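Local coordinates for hexapeptide transferase family protein (Anaplasma phagocytophilum, PDB 3IXC), which is probably a transferase related to gamma-carbonic anhydrases, a trimeric left-handed beta-helix protein that binds magnesium ions at its subunit interfaces, at residues A[81-86]-A[104-109]. Sequence-based numbering, arbitrary orientation. Where two conformers were deposited one is given.
Sequences IQDNTV and IGHSCI. With MG (magnesium ion), chain B.
H106 is gripped at both ring nitrogens: ND1 donates to D83 OD2 (2.8 Å), and NE2 binds the magnesium ion at 2.4 Å. The carboxylate oxygen lies almost in the imidazole plane but is approached on its anti side, and the N-H...O angle is a bent 136°. R67 of the second subunit forms a salt bridge to the same OD2, while H88 and H111 of that subunit share the metal. Over the ring centre, 3.2 Å above its plane, sits Q82 OE1, the amide turned 68° from the imidazole. A chain extended beyond CG carries OE1 there; Q82 NE2 hydrogen-bonds N80 OD1, and OE1 accepts from a water that is itself a magnesium ligand.

Next to the metal site, two successive coils of the beta-helix stack in parallel. Q82 N bonds to I104 O, S107 N to D83 O (2.8 Å) and V86 N to C108 O. T85, closing a type II turn that starts at Q82, keeps OG1 beside its own backbone N (chi1 -71°), where it accepts from C108 N at 3.0 Å. A water bridges N84 O and C108 O. Inside the coil, I81 and I104 run side by side, CG1 of I81 3.8 Å from CD1 of I104, and both reach I98.

With ND1 acting as donor, NE2 is left to ligate the metal; D83, as a second-shell residue, fixes the ring's rotation together with the metal bond at NE2. Its carboxylate, shared with R67 of the second subunit, would probably strengthen H106 as a ligand only in part, consistent with the interface metal sites of gamma-carbonic-anhydrase relatives.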
loop_
_atom_site.group_PDB
_atom_site.type_symbol
_atom_site.label_atom_id
_atom_site.label_comp_id
_atom_site.label_asym_id
_atom_site.label_seq_id
_atom_site.Cartn_x
_atom_site.Cartn_y
_atom_site.Cartn_z
ATOM N N ILE A 81 -9.384 9.574 5.714
ATOM C CA ILE A 81 -8.861 8.621 4.740
ATOM C C ILE A 81 -7.411 8.374 5.125
ATOM O O ILE A 81 -6.543 9.232 4.929
ATOM C CB ILE A 81 -8.991 9.147 3.301
ATOM C CG1 ILE A 81 -10.447 9.544 3.019
ATOM C CG2 ILE A 81 -8.494 8.080 2.310
ATOM C CD1 ILE A 81 -10.713 10.065 1.605
ATOM N N GLN A 82 -7.166 7.201 5.688
ATOM C CA GLN A 82 -5.911 6.943 6.393
ATOM C C GLN A 82 -4.747 6.609 5.453
ATOM O O GLN A 82 -4.918 6.518 4.225
ATOM C CB GLN A 82 -6.126 5.863 7.451
ATOM C CG GLN A 82 -7.032 6.334 8.580
ATOM C CD GLN A 82 -7.403 5.219 9.521
ATOM O OE1 GLN A 82 -6.635 4.266 9.709
ATOM N NE2 GLN A 82 -8.590 5.321 10.132
ATOM N N ASP A 83 -3.575 6.455 6.057
ATOM C CA ASP A 83 -2.283 6.546 5.376
ATOM C C ASP A 83 -2.127 5.572 4.227
ATOM O O ASP A 83 -2.514 4.404 4.335
ATOM C CB ASP A 83 -1.146 6.334 6.380
ATOM C CG ASP A 83 -1.455 6.949 7.730
ATOM O OD1 ASP A 83 -0.847 7.987 8.077
ATOM O OD2 ASP A 83 -2.339 6.396 8.430
ATOM N N ASN A 84 -1.544 6.074 3.138
ATOM C CA ASN A 84 -1.213 5.265 1.960
ATOM C C ASN A 84 -2.424 4.694 1.214
ATOM O O ASN A 84 -2.264 3.823 0.372
ATOM C CB ASN A 84 -0.200 4.153 2.314
ATOM C CG ASN A 84 1.214 4.693 2.512
ATOM O OD1 ASN A 84 1.455 5.892 2.383
ATOM N ND2 ASN A 84 2.160 3.802 2.801
ATOM N N THR A 85 -3.624 5.191 1.509
ATOM C CA THR A 85 -4.805 4.827 0.716
ATOM C C THR A 85 -4.760 5.499 -0.665
ATOM O O THR A 85 -4.276 6.618 -0.797
ATOM C CB THR A 85 -6.085 5.193 1.477
ATOM O OG1 THR A 85 -6.225 4.285 2.570
ATOM C CG2 THR A 85 -7.335 5.084 0.589
ATOM N N VAL A 86 -5.257 4.797 -1.681
ATOM C CA VAL A 86 -5.353 5.336 -3.034
ATOM C C VAL A 86 -6.824 5.364 -3.426
ATOM O O VAL A 86 -7.541 4.374 -3.243
ATOM C CB VAL A 86 -4.555 4.483 -4.047
ATOM C CG1 VAL A 86 -4.736 5.037 -5.477
ATOM C CG2 VAL A 86 -3.072 4.464 -3.667
ATOM N N ILE A 104 -11.923 5.438 6.614
ATOM C CA ILE A 104 -11.236 4.562 5.670
ATOM C C ILE A 104 -9.855 4.253 6.234
ATOM O O ILE A 104 -9.031 5.142 6.432
ATOM C CB ILE A 104 -11.157 5.175 4.250
ATOM C CG1 ILE A 104 -12.568 5.324 3.676
ATOM C CG2 ILE A 104 -10.286 4.300 3.316
ATOM C CD1 ILE A 104 -12.765 6.554 2.815
ATOM N N GLY A 105 -9.633 2.969 6.520
ATOM C CA GLY A 105 -8.395 2.521 7.148
ATOM C C GLY A 105 -7.153 2.635 6.274
ATOM O O GLY A 105 -7.230 2.993 5.090
ATOM N N HIS A 106 -6.000 2.327 6.862
ATOM C CA HIS A 106 -4.726 2.485 6.136
ATOM C C HIS A 106 -4.703 1.616 4.895
ATOM O O HIS A 106 -5.247 0.503 4.894
ATOM C CB HIS A 106 -3.523 2.070 6.989
ATOM C CG HIS A 106 -3.600 2.513 8.416
ATOM N ND1 HIS A 106 -3.268 3.789 8.820
ATOM C CD2 HIS A 106 -3.957 1.840 9.537
ATOM C CE1 HIS A 106 -3.424 3.886 10.129
ATOM N NE2 HIS A 106 -3.845 2.720 10.589
ATOM N N SER A 107 -4.063 2.129 3.849
ATOM C CA SER A 107 -3.672 1.317 2.695
ATOM C C SER A 107 -4.851 0.614 2.024
ATOM O O SER A 107 -4.758 -0.552 1.616
ATOM C CB SER A 107 -2.583 0.319 3.093
ATOM O OG SER A 107 -1.461 1.011 3.616
ATOM N N CYS A 108 -5.970 1.330 1.939
ATOM C CA CYS A 108 -7.112 0.874 1.155
ATOM C C CYS A 108 -6.954 1.289 -0.306
ATOM O O CYS A 108 -6.113 2.119 -0.632
ATOM C CB CYS A 108 -8.411 1.441 1.715
ATOM S SG CYS A 108 -8.902 0.645 3.268
ATOM N N ILE A 109 -7.751 0.676 -1.182
ATOM C CA ILE A 109 -7.865 1.132 -2.564
ATOM C C ILE A 109 -9.355 1.297 -2.824
ATOM O O ILE A 109 -10.122 0.343 -2.665
ATOM C CB ILE A 109 -7.263 0.141 -3.598
ATOM C CG1 ILE A 109 -5.869 -0.341 -3.188
ATOM C CG2 ILE A 109 -7.187 0.817 -4.989
ATOM C CD1 ILE A 109 -5.371 -1.548 -4.016
HETATM MG MG MG B . -4.687 3.023 12.764
HETATM O O HOH W 1 -7.124 1.639 10.105
HETATM O O HOH W 2 -6.250 4.220 12.823
HETATM O O HOH W 3 -3.277 1.571 -0.975
#